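Local atomic coordinates of agmatine ureohydrolase (Thermoplasma volcanium GSS1, PDB entry 3PZL), a protein that binds two manganese ions per subunit and, as a member of the arginase family, probably hydrolyses agmatine to putrescine and urea. Residues F40-D45 with G88-S93; S48-G53 with G242-F247; S54-D59 with S274-N279; A236-V241 with G280-L285. All blocks are in the same frame, centred on the assembly; numbering follows the deposited sequence.

Overall arrangement
The four contacts illustrate how strand ends and the loops that follow them, distant in sequence, meet at one parallel sheet. Residues 40-45, 48-53 and 54-59 follow one another, running from strand 37-42 into helix 57-65; their partners 88-93, 242-247 and 274-279 come later, so contacts 1, 2 and 3 cross along the chain. Contact 4 ties 236-241 to 280-285; it crosses contacts 2 and 3 but follows contact 1 in series. Contacts 3 and 4 have centres about 9 Å apart, contact 2 lies about 12 Å from each, and contact 1, on the sheet edge, about 20 Å from contact 4. Contacts 2 to 4 cluster near the manganese site, and all four also meet neighbouring subunits.

Contact 1. Residues F40-D45 with G88-S93; sequences FGIPFD and GDMEES
Gly41 and Asp89 form a parallel beta bridge, and two backbone hydrogen bonds hold it. Gly41 N donates to Gly88 O over 2.8 Å, almost straight at 171°, whereas the return bond from Met90 N to Gly41 O is longer, 3.2 Å, and bent. Asp89 OD1 sits 3.4 Å from Gly41 CA; a side chain on this glycine would probably run into the carboxylate as it is placed. That same oxygen makes a salt bridge with Arg62, which probably helps keep it beside the glycine.

Beyond the strands the contact turns to carbon meeting oxygen. Pro43, the centre of an inverse gamma turn, brings its CD within 3.2 Å of Met90 O. One residue on, the Phe44 ring offers its edge to Ser93 O, which lies near the ring plane, 3.2 Å from CD1. The apolar share is slighter: the selenium of Met90, present as selenomethionine, lies 4.2 Å from Ile42 CG1.

Strand 84-90 is the outermost on this side within the chain, and Asp89 and Met90 pair antiparallel with a strand of the second subunit. Neighbouring parallel strands at the sheet edge, continued across an interface, belong to the three-layer alpha/beta fold of the arginase family.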
loop_
_atom_site.group_PDB
_atom_site.type_symbol
_atom_site.label_atom_id
_atom_site.label_comp_id
_atom_site.label_asym_id
_atom_site.label_seq_id
_atom_site.Cartn_x
_atom_site.Cartn_y
_atom_site.Cartn_z
ATOM N N PHE B 40 4.936 27.457 9.871
ATOM C CA PHE B 40 5.352 27.518 8.488
ATOM C C PHE B 40 6.095 26.264 8.055
ATOM O O PHE B 40 6.796 25.638 8.838
ATOM C CB PHE B 40 6.181 28.788 8.204
ATOM C CG PHE B 40 7.451 28.888 9.001
ATOM C CD1 PHE B 40 7.468 29.528 10.228
ATOM C CD2 PHE B 40 8.632 28.338 8.514
ATOM C CE1 PHE B 40 8.643 29.605 10.963
ATOM C CE2 PHE B 40 9.795 28.426 9.236
ATOM C CZ PHE B 40 9.806 29.059 10.457
ATOM N N GLY B 41 5.919 25.914 6.789
ATOM C CA GLY B 41 6.531 24.740 6.241
ATOM C C GLY B 41 7.723 25.037 5.377
ATOM O O GLY B 41 7.780 26.054 4.689
ATOM N N ILE B 42 8.679 24.115 5.408
ATOM C CA ILE B 42 9.852 24.175 4.561
ATOM C C ILE B 42 10.034 22.791 3.930
ATOM O O ILE B 42 10.500 21.871 4.573
ATOM C CB ILE B 42 11.054 24.658 5.411
ATOM C CG1 ILE B 42 10.906 26.167 5.625
ATOM C CG2 ILE B 42 12.411 24.311 4.775
ATOM C CD1 ILE B 42 11.680 26.686 6.747
ATOM N N PRO B 43 9.623 22.629 2.670
ATOM C CA PRO B 43 9.623 21.328 2.028
ATOM C C PRO B 43 10.963 20.979 1.403
ATOM O O PRO B 43 11.102 20.982 0.176
ATOM C CB PRO B 43 8.548 21.474 0.943
ATOM C CG PRO B 43 8.268 22.931 0.833
ATOM C CD PRO B 43 9.131 23.678 1.769
ATOM N N PHE B 44 11.951 20.685 2.230
ATOM C CA PHE B 44 13.291 20.437 1.711
ATOM C C PHE B 44 13.822 19.087 2.151
ATOM O O PHE B 44 13.650 18.668 3.286
ATOM C CB PHE B 44 14.267 21.548 2.080
ATOM C CG PHE B 44 15.676 21.232 1.715
ATOM C CD1 PHE B 44 16.138 21.503 0.441
ATOM C CD2 PHE B 44 16.543 20.652 2.643
ATOM C CE1 PHE B 44 17.436 21.216 0.094
ATOM C CE2 PHE B 44 17.834 20.362 2.300
ATOM C CZ PHE B 44 18.281 20.645 1.025
ATOM N N ASP B 45 14.541 18.438 1.250
ATOM C CA ASP B 45 14.685 16.998 1.321
ATOM C C ASP B 45 15.997 16.536 0.746
ATOM O O ASP B 45 16.362 15.369 0.902
ATOM C CB ASP B 45 13.587 16.402 0.441
ATOM C CG ASP B 45 13.136 15.107 0.932
ATOM O OD1 ASP B 45 13.882 14.566 1.797
ATOM O OD2 ASP B 45 12.059 14.626 0.466
ATOM N N GLY B 88 1.927 28.962 5.290
ATOM C CA GLY B 88 2.089 28.054 4.167
ATOM C C GLY B 88 3.518 27.534 3.997
ATOM O O GLY B 88 4.244 27.315 4.958
ATOM N N ASP B 89 3.913 27.304 2.758
ATOM C CA ASP B 89 5.166 26.627 2.442
ATOM C C ASP B 89 6.083 27.486 1.600
ATOM O O ASP B 89 5.630 28.387 0.890
ATOM C CB ASP B 89 4.883 25.340 1.669
ATOM C CG ASP B 89 4.524 24.149 2.583
ATOM O OD1 ASP B 89 4.215 24.326 3.798
ATOM O OD2 ASP B 89 4.553 23.016 2.063
HETATM N N MSE B 90 7.373 27.201 1.689
HETATM C CA MSE B 90 8.380 27.931 0.953
HETATM C C MSE B 90 8.560 27.169 -0.335
HETATM O O MSE B 90 8.294 25.982 -0.363
HETATM C CB MSE B 90 9.665 27.957 1.777
HETATM C CG MSE B 90 10.919 28.366 1.050
HETATM SE SE MSE B 90 12.524 27.928 2.116
HETATM C CE MSE B 90 13.909 28.271 0.747
ATOM N N GLU B 91 9.002 27.843 -1.403
ATOM C CA GLU B 91 9.373 27.179 -2.675
ATOM C C GLU B 91 10.305 26.013 -2.400
ATOM O O GLU B 91 11.068 26.007 -1.427
ATOM C CB GLU B 91 10.117 28.122 -3.644
ATOM C CG GLU B 91 9.330 29.305 -4.222
ATOM C CD GLU B 91 10.258 30.534 -4.447
ATOM O OE1 GLU B 91 11.465 30.308 -4.726
ATOM O OE2 GLU B 91 9.795 31.715 -4.340
ATOM N N GLU B 92 10.247 25.024 -3.267
ATOM C CA GLU B 92 11.175 23.953 -3.179
ATOM C C GLU B 92 12.497 24.419 -3.788
ATOM O O GLU B 92 12.517 25.247 -4.709
ATOM C CB GLU B 92 10.612 22.761 -3.922
ATOM C CG GLU B 92 9.384 22.139 -3.249
ATOM C CD GLU B 92 9.140 20.700 -3.737
ATOM O OE1 GLU B 92 9.191 20.455 -4.980
ATOM O OE2 GLU B 92 8.902 19.806 -2.877
ATOM N N SER B 93 13.598 23.893 -3.261
ATOM C CA SER B 93 14.931 24.236 -3.734
ATOM C C SER B 93 15.851 23.033 -3.552
ATOM O O SER B 93 15.659 22.236 -2.624
ATOM C CB SER B 93 15.446 25.450 -2.958
ATOM O OG SER B 93 16.787 25.771 -3.311
#

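Contact 2. Residues S48-G53 with G242-F247; sequences SSYRRG and GTPEPF
Arg51 meets Gly242 with its root and Pro244 with its guanidinium. At the root, Arg51 N donates to Gly242 O over 3.3 Å; the donor lies in the carbonyl plane, on a lone pair, although the angle at the hydrogen is only 138°. The same oxygen is 3.2 Å from Arg51 CB, and CG and CD pass it at slightly greater range. CG stands beside the backbone N (chi1 -81°), and the chain then runs extended to NE, which carries the guanidinium out to Pro244. There Pro244 CG sits over one face of the group, offset toward its rim and 3.5 Å from Arg51 NH1. At the tip, NH1 bonds to Val241 O, and NH2 bonds to Asn281 OD1 of the fourth subunit, fixing the rotation of the plane against the proline. With alanine in this position, Val241 O and Asn281 of the neighbouring subunit would probably lose this donor, and one side of Pro244 its cover.

The Tyr50 ring also meets this carbonyl: Gly242 O lies in the ring plane, at the edge, 3.5 Å from Tyr50 CD2. Farther out, Tyr50 CE2 comes to 4.2 Å from Pro244 CD, the two side chains roughly perpendicular. Within 48-53, Arg52 grips Ser48 O side-on with NE and NH2, closing the loop on itself.

Directly after Gly242, Thr243 has side-chain atoms about 3 Å, nearest atoms, from those of His146 and Asp231, both manganese ligands. Loops that follow parallel strands and meet beside a two-manganese centre form the active-site region of arginase-family enzymes.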
loop_
_atom_site.group_PDB
_atom_site.type_symbol
_atom_site.label_atom_id
_atom_site.label_comp_id
_atom_site.label_asym_id
_atom_site.label_seq_id
_atom_site.Cartn_x
_atom_site.Cartn_y
_atom_site.Cartn_z
ATOM N N SER B 48 18.631 13.753 1.958
ATOM C CA SER B 48 18.135 12.562 2.648
ATOM C C SER B 48 18.347 11.317 1.816
ATOM O O SER B 48 17.910 11.244 0.677
ATOM C CB SER B 48 16.636 12.696 2.976
ATOM O OG SER B 48 16.413 13.638 4.010
ATOM N N SER B 49 18.998 10.325 2.395
ATOM C CA SER B 49 19.412 9.195 1.591
ATOM C C SER B 49 18.449 8.027 1.617
ATOM O O SER B 49 18.042 7.540 0.554
ATOM C CB SER B 49 20.782 8.702 2.010
ATOM O OG SER B 49 21.072 7.550 1.237
ATOM N N TYR B 50 18.106 7.567 2.827
ATOM C CA TYR B 50 17.387 6.318 2.963
ATOM C C TYR B 50 15.911 6.365 2.470
ATOM O O TYR B 50 15.594 5.838 1.409
ATOM C CB TYR B 50 17.527 5.754 4.367
ATOM C CG TYR B 50 16.947 4.366 4.438
ATOM C CD1 TYR B 50 17.459 3.363 3.649
ATOM C CD2 TYR B 50 15.879 4.060 5.276
ATOM C CE1 TYR B 50 16.946 2.103 3.675
ATOM C CE2 TYR B 50 15.375 2.794 5.325
ATOM C CZ TYR B 50 15.909 1.818 4.488
ATOM O OH TYR B 50 15.446 0.514 4.479
ATOM N N ARG B 51 15.009 6.954 3.243
ATOM C CA ARG B 51 13.628 7.093 2.823
ATOM C C ARG B 51 13.440 8.521 2.445
ATOM O O ARG B 51 13.873 9.434 3.163
ATOM C CB ARG B 51 12.674 6.771 3.964
ATOM C CG ARG B 51 12.448 5.290 4.180
ATOM C CD ARG B 51 11.575 5.063 5.357
ATOM N NE ARG B 51 11.399 3.653 5.638
ATOM C CZ ARG B 51 10.763 3.171 6.711
ATOM N NH1 ARG B 51 10.253 3.975 7.644
ATOM N NH2 ARG B 51 10.646 1.862 6.874
ATOM N N ARG B 52 12.767 8.734 1.329
ATOM C CA ARG B 52 12.543 10.094 0.889
ATOM C C ARG B 52 11.063 10.491 0.883
ATOM O O ARG B 52 10.208 9.633 1.000
ATOM C CB ARG B 52 13.267 10.377 -0.416
ATOM C CG ARG B 52 13.705 11.800 -0.442
ATOM C CD ARG B 52 14.577 12.095 -1.586
ATOM N NE ARG B 52 15.980 12.323 -1.246
ATOM C CZ ARG B 52 16.636 13.444 -1.537
ATOM N NH1 ARG B 52 16.018 14.456 -2.159
ATOM N NH2 ARG B 52 17.922 13.547 -1.237
ATOM N N GLY B 53 10.763 11.787 0.842
ATOM C CA GLY B 53 9.379 12.244 1.023
ATOM C C GLY B 53 9.120 13.242 2.145
ATOM O O GLY B 53 8.019 13.760 2.251
ATOM N N GLY B 242 12.161 8.943 8.328
ATOM C CA GLY B 242 13.076 8.753 7.187
ATOM C C GLY B 242 14.179 7.735 7.450
ATOM O O GLY B 242 14.627 7.066 6.518
ATOM N N THR B 243 14.619 7.621 8.705
ATOM C CA THR B 243 15.620 6.624 9.100
ATOM C C THR B 243 15.228 5.938 10.439
ATOM O O THR B 243 15.643 6.377 11.528
ATOM C CB THR B 243 17.054 7.254 9.232
ATOM O OG1 THR B 243 17.160 7.956 10.483
ATOM C CG2 THR B 243 17.377 8.216 8.065
ATOM N N PRO B 244 14.463 4.846 10.360
ATOM C CA PRO B 244 13.919 4.249 11.555
ATOM C C PRO B 244 15.006 3.617 12.376
ATOM O O PRO B 244 15.963 3.090 11.805
ATOM C CB PRO B 244 12.979 3.157 11.017
ATOM C CG PRO B 244 13.051 3.223 9.545
ATOM C CD PRO B 244 14.250 4.001 9.175
ATOM N N GLU B 245 14.862 3.679 13.696
ATOM C CA GLU B 245 15.791 3.025 14.634
ATOM C C GLU B 245 15.010 2.398 15.797
ATOM O O GLU B 245 14.434 3.118 16.620
ATOM C CB GLU B 245 16.822 4.016 15.158
ATOM C CG GLU B 245 17.892 4.358 14.161
ATOM C CD GLU B 245 18.998 3.322 14.100
ATOM O OE1 GLU B 245 19.134 2.548 15.080
ATOM O OE2 GLU B 245 19.740 3.296 13.085
ATOM N N PRO B 246 14.983 1.052 15.867
ATOM C CA PRO B 246 14.206 0.393 16.931
ATOM C C PRO B 246 14.750 0.762 18.298
ATOM O O PRO B 246 15.876 1.336 18.392
ATOM C CB PRO B 246 14.404 -1.103 16.655
ATOM C CG PRO B 246 14.838 -1.170 15.213
ATOM C CD PRO B 246 15.624 0.086 14.954
ATOM N N PHE B 247 13.959 0.436 19.336
ATOM C CA PHE B 247 14.314 0.715 20.758
ATOM C C PHE B 247 14.364 2.226 21.044
ATOM O O PHE B 247 15.331 2.715 21.647
ATOM C CB PHE B 247 15.673 0.104 21.164
ATOM C CG PHE B 247 15.989 -1.244 20.525
ATOM C CD1 PHE B 247 15.115 -2.320 20.643
ATOM C CD2 PHE B 247 17.207 -1.435 19.858
ATOM C CE1 PHE B 247 15.428 -3.538 20.075
ATOM C CE2 PHE B 247 17.539 -2.655 19.289
ATOM C CZ PHE B 247 16.646 -3.719 19.395
#

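Contact 3. Residues S54-D59 with S274-N279; sequences SKYAPD and SPLYDN
Ser54 O accepts the shortest hydrogen bond within the two segments, 2.7 Å from Ala57 N, and so shapes the turn that leads into helix 57-65. The turn presents the Tyr56 carbonyl and the backbone of Ala57 to Pro275, whose CG lies 3.6 Å from Tyr56 O and 3.7 Å from Ala57 CA. On the opposing segment, Tyr277 N bonds to Ser274 O over 3.0 Å, winding the short 3-10 turn that carries this proline.

No hydrogen bond links the two segments directly. They are the connections after two parallel strands of the arginase fold, 37-42 and 265-271, each leading to a helix, and here a proline ring rests against the start of a helix. Ser274 OG does bridge indirectly: it is hydrogen-bonded to Arg52 O, two residues before Ser54, whose own N is a more distant 3.8 Å from that hydroxyl.

At the outer side, Leu276 has CG beside its backbone N (chi1 -53°), and chi2 of 172° then carries CD1 to 4.1 Å from Tyr56 CD2. The methyl meets the ring obliquely. Both residues also serve the assembly: Tyr56 OH makes a weak hydrogen bond to Tyr50 O of the third subunit, and Leu276 packs on Tyr277 of that chain.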
loop_
_atom_site.group_PDB
_atom_site.type_symbol
_atom_site.label_atom_id
_atom_site.label_comp_id
_atom_site.label_asym_id
_atom_site.label_seq_id
_atom_site.Cartn_x
_atom_site.Cartn_y
_atom_site.Cartn_z
ATOM N N SER B 54 10.117 13.535 2.976
ATOM C CA SER B 54 10.007 14.662 3.936
ATOM C C SER B 54 9.352 15.929 3.355
ATOM O O SER B 54 8.494 16.524 4.011
ATOM C CB SER B 54 11.370 15.070 4.450
ATOM O OG SER B 54 11.657 14.312 5.571
ATOM N N LYS B 55 9.771 16.343 2.150
ATOM C CA LYS B 55 9.146 17.462 1.458
ATOM C C LYS B 55 7.626 17.562 1.689
ATOM O O LYS B 55 7.109 18.656 1.766
ATOM C CB LYS B 55 9.393 17.376 -0.066
ATOM C CG LYS B 55 10.843 17.399 -0.499
ATOM C CD LYS B 55 11.058 17.545 -2.033
ATOM C CE LYS B 55 12.522 18.109 -2.342
ATOM N NZ LYS B 55 12.714 18.720 -3.716
ATOM N N TYR B 56 6.917 16.433 1.758
ATOM C CA TYR B 56 5.454 16.459 1.777
ATOM C C TYR B 56 4.917 16.456 3.208
ATOM O O TYR B 56 3.695 16.428 3.426
ATOM C CB TYR B 56 4.813 15.302 0.968
ATOM C CG TYR B 56 5.315 15.167 -0.455
ATOM C CD1 TYR B 56 5.034 16.158 -1.421
ATOM C CD2 TYR B 56 6.080 14.069 -0.842
ATOM C CE1 TYR B 56 5.501 16.068 -2.721
ATOM C CE2 TYR B 56 6.552 13.954 -2.152
ATOM C CZ TYR B 56 6.261 14.950 -3.091
ATOM O OH TYR B 56 6.747 14.812 -4.389
ATOM N N ALA B 57 5.814 16.491 4.189
ATOM C CA ALA B 57 5.369 16.398 5.583
ATOM C C ALA B 57 4.441 17.560 5.968
ATOM O O ALA B 57 3.369 17.325 6.519
ATOM C CB ALA B 57 6.541 16.275 6.526
ATOM N N PRO B 58 4.827 18.806 5.657
ATOM C CA PRO B 58 4.014 19.905 6.120
ATOM C C PRO B 58 2.618 19.832 5.536
ATOM O O PRO B 58 1.635 20.064 6.247
ATOM C CB PRO B 58 4.768 21.147 5.633
ATOM C CG PRO B 58 6.135 20.724 5.481
ATOM C CD PRO B 58 6.033 19.297 4.974
ATOM N N ASP B 59 2.507 19.480 4.266
ATOM C CA ASP B 59 1.195 19.281 3.726
ATOM C C ASP B 59 0.414 18.173 4.475
ATOM O O ASP B 59 -0.783 18.346 4.794
ATOM C CB ASP B 59 1.248 19.000 2.236
ATOM C CG ASP B 59 -0.140 18.871 1.643
ATOM O OD1 ASP B 59 -0.906 19.829 1.781
ATOM O OD2 ASP B 59 -0.491 17.830 1.060
ATOM N N SER B 274 8.201 10.992 6.834
ATOM C CA SER B 274 7.768 10.967 5.468
ATOM C C SER B 274 6.421 10.300 5.293
ATOM O O SER B 274 6.336 9.069 5.371
ATOM C CB SER B 274 8.765 10.218 4.615
ATOM O OG SER B 274 8.315 10.243 3.249
ATOM N N PRO B 275 5.370 11.107 4.991
ATOM C CA PRO B 275 3.941 10.670 4.909
ATOM C C PRO B 275 3.693 9.551 3.892
ATOM O O PRO B 275 2.678 8.874 3.997
ATOM C CB PRO B 275 3.195 11.913 4.460
ATOM C CG PRO B 275 4.221 13.034 4.429
ATOM C CD PRO B 275 5.593 12.468 4.482
ATOM N N LEU B 276 4.601 9.355 2.927
ATOM C CA LEU B 276 4.472 8.291 1.912
ATOM C C LEU B 276 4.601 6.886 2.506
ATOM O O LEU B 276 4.114 5.883 1.911
ATOM C CB LEU B 276 5.516 8.454 0.792
ATOM C CG LEU B 276 5.578 9.833 0.082
ATOM C CD1 LEU B 276 6.781 9.980 -0.890
ATOM C CD2 LEU B 276 4.253 10.181 -0.621
ATOM N N TYR B 277 5.219 6.818 3.684
ATOM C CA TYR B 277 5.530 5.534 4.288
ATOM C C TYR B 277 4.541 4.972 5.288
ATOM O O TYR B 277 4.793 3.902 5.825
ATOM C CB TYR B 277 6.914 5.543 4.881
ATOM C CG TYR B 277 7.978 5.432 3.817
ATOM C CD1 TYR B 277 8.416 6.580 3.122
ATOM C CD2 TYR B 277 8.540 4.165 3.487
ATOM C CE1 TYR B 277 9.379 6.485 2.141
ATOM C CE2 TYR B 277 9.524 4.061 2.497
ATOM C CZ TYR B 277 9.924 5.225 1.822
ATOM O OH TYR B 277 10.892 5.135 0.861
ATOM N N ASP B 278 3.410 5.657 5.501
ATOM C CA ASP B 278 2.308 5.084 6.296
ATOM C C ASP B 278 0.978 5.654 5.852
ATOM O O ASP B 278 0.913 6.344 4.844
ATOM C CB ASP B 278 2.506 5.239 7.823
ATOM C CG ASP B 278 2.223 6.663 8.341
ATOM O OD1 ASP B 278 1.851 7.576 7.567
ATOM O OD2 ASP B 278 2.378 6.894 9.562
ATOM N N ASN B 279 -0.078 5.357 6.608
ATOM C CA ASN B 279 -1.426 5.831 6.275
ATOM C C ASN B 279 -1.869 7.086 6.988
ATOM O O ASN B 279 -3.018 7.498 6.854
ATOM C CB ASN B 279 -2.441 4.724 6.508
ATOM C CG ASN B 279 -2.537 3.801 5.327
ATOM O OD1 ASN B 279 -2.462 4.238 4.159
ATOM N ND2 ASN B 279 -2.721 2.518 5.605
#

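Contact 4. Residues A236-V241 with G280-L285; sequences AYAPAV and GNTSML
Thr282 presses its branched side chain into the turn formed by residues 238-241, and the close packing gathers around its hydroxyl. Ala240 N donates to Thr282 OG1 over 3.1 Å, with a bent angle of 139° at the hydrogen. On the same oxygen, Asp278 OD2 makes a further hydrogen bond, so a backbone amide and a carboxylate together fix the threonine's rotation. Pro239 runs alongside Thr282, pointing the other way, its CD beside OG1, while Ala240 CB approaches Thr282 CB to 3.7 Å. The other branch, CG2, is anti to the backbone N, which directs it toward Ala238, 4.0 Å from Ala238 CB. Putting a valine in this place would probably leave the amide of Ala240 without its acceptor and Asp278 without its hydroxyl partner.

One helical turn later the fit is looser. Leu285 CD2 lies 3.6 Å from Tyr237 O, yet its nearest approach to the tyrosine side chain is 4.4 Å, at CB. The phenol points off from the helix, and Tyr237, only partly buried, also packs on Asp251 and on Asp234 of the fifth subunit.

The helix itself opens at Gly280, whose backbone angles call for glycine at this N-cap; Gly280 O accepts from both Met284 N and Ser283 OG. Asn281 ND2, from the first turn, bonds to Pro239 O of the fifth subunit. A type I beta turn, Ala238 to Val241, docks on the N-terminal turn of helix 281-303, joining the loop after strand 223-229, which ends in the manganese ligand Asp229, to the last helix of the chain in this arginase-family fold.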
loop_
_atom_site.group_PDB
_atom_site.type_symbol
_atom_site.label_atom_id
_atom_site.label_comp_id
_atom_site.label_asym_id
_atom_site.label_seq_id
_atom_site.Cartn_x
_atom_site.Cartn_y
_atom_site.Cartn_z
ATOM N N ALA B 236 7.312 2.153 16.493
ATOM C CA ALA B 236 5.925 1.753 16.771
ATOM C C ALA B 236 4.970 2.942 16.791
ATOM O O ALA B 236 3.775 2.787 16.513
ATOM C CB ALA B 236 5.799 0.977 18.080
ATOM N N TYR B 237 5.482 4.116 17.153
ATOM C CA TYR B 237 4.645 5.307 17.320
ATOM C C TYR B 237 4.809 6.252 16.161
ATOM O O TYR B 237 3.888 6.963 15.832
ATOM C CB TYR B 237 4.962 6.044 18.603
ATOM C CG TYR B 237 4.860 5.222 19.855
ATOM C CD1 TYR B 237 3.629 4.934 20.429
ATOM C CD2 TYR B 237 6.003 4.746 20.486
ATOM C CE1 TYR B 237 3.542 4.198 21.595
ATOM C CE2 TYR B 237 5.929 4.013 21.666
ATOM C CZ TYR B 237 4.701 3.742 22.214
ATOM O OH TYR B 237 4.639 3.030 23.399
ATOM N N ALA B 238 5.971 6.236 15.534
ATOM C CA ALA B 238 6.242 7.046 14.336
ATOM C C ALA B 238 6.816 6.145 13.222
ATOM O O ALA B 238 8.005 6.195 12.938
ATOM C CB ALA B 238 7.238 8.149 14.683
ATOM N N PRO B 239 5.992 5.278 12.624
ATOM C CA PRO B 239 6.434 4.313 11.600
ATOM C C PRO B 239 7.060 4.931 10.347
ATOM O O PRO B 239 7.780 4.249 9.617
ATOM C CB PRO B 239 5.122 3.644 11.167
ATOM C CG PRO B 239 4.180 3.854 12.281
ATOM C CD PRO B 239 4.556 5.132 12.937
ATOM N N ALA B 240 6.766 6.188 10.076
ATOM C CA ALA B 240 7.071 6.765 8.776
ATOM C C ALA B 240 8.262 7.731 8.828
ATOM O O ALA B 240 8.414 8.587 7.973
ATOM C CB ALA B 240 5.876 7.457 8.267
ATOM N N VAL B 241 9.104 7.612 9.834
ATOM C CA VAL B 241 10.317 8.421 9.853
ATOM C C VAL B 241 11.311 8.001 8.739
ATOM O O VAL B 241 11.315 6.846 8.283
ATOM C CB VAL B 241 10.972 8.366 11.237
ATOM C CG1 VAL B 241 10.070 9.041 12.235
ATOM C CG2 VAL B 241 11.226 6.928 11.638
ATOM N N GLY B 280 -0.971 7.702 7.754
ATOM C CA GLY B 280 -1.303 8.982 8.383
ATOM C C GLY B 280 -0.997 9.042 9.866
ATOM O O GLY B 280 -0.983 10.141 10.440
ATOM N N ASN B 281 -0.705 7.896 10.492
ATOM C CA ASN B 281 -0.551 7.903 11.938
ATOM C C ASN B 281 0.635 8.727 12.395
ATOM O O ASN B 281 0.614 9.319 13.481
ATOM C CB ASN B 281 -0.563 6.492 12.546
ATOM C CG ASN B 281 -1.978 5.835 12.490
ATOM O OD1 ASN B 281 -2.974 6.464 12.094
ATOM N ND2 ASN B 281 -2.055 4.560 12.861
ATOM N N THR B 282 1.659 8.811 11.562
ATOM C CA THR B 282 2.878 9.549 11.946
ATOM C C THR B 282 2.644 11.077 11.878
ATOM O O THR B 282 2.998 11.824 12.783
ATOM C CB THR B 282 4.082 9.136 11.086
ATOM O OG1 THR B 282 4.279 7.722 11.188
ATOM C CG2 THR B 282 5.327 9.833 11.542
ATOM N N SER B 283 1.983 11.537 10.828
ATOM C CA SER B 283 1.646 12.951 10.740
ATOM C C SER B 283 0.577 13.340 11.756
ATOM O O SER B 283 0.410 14.508 12.078
ATOM C CB SER B 283 1.230 13.326 9.321
ATOM O OG SER B 283 0.159 12.516 8.930
HETATM N N MSE B 284 -0.136 12.355 12.266
HETATM C CA MSE B 284 -1.130 12.605 13.278
HETATM C C MSE B 284 -0.437 12.828 14.624
HETATM O O MSE B 284 -0.820 13.691 15.408
HETATM C CB MSE B 284 -2.086 11.444 13.377
HETATM C CG MSE B 284 -3.291 11.736 14.239
HETATM SE SE MSE B 284 -4.403 13.166 13.415
HETATM C CE MSE B 284 -5.903 13.083 14.648
ATOM N N LEU B 285 0.580 12.036 14.911
ATOM C CA LEU B 285 1.375 12.281 16.100
ATOM C C LEU B 285 2.081 13.629 15.930
ATOM O O LEU B 285 2.116 14.437 16.873
ATOM C CB LEU B 285 2.397 11.173 16.307
ATOM C CG LEU B 285 3.419 11.389 17.412
ATOM C CD1 LEU B 285 2.751 11.592 18.731
ATOM C CD2 LEU B 285 4.249 10.193 17.475
#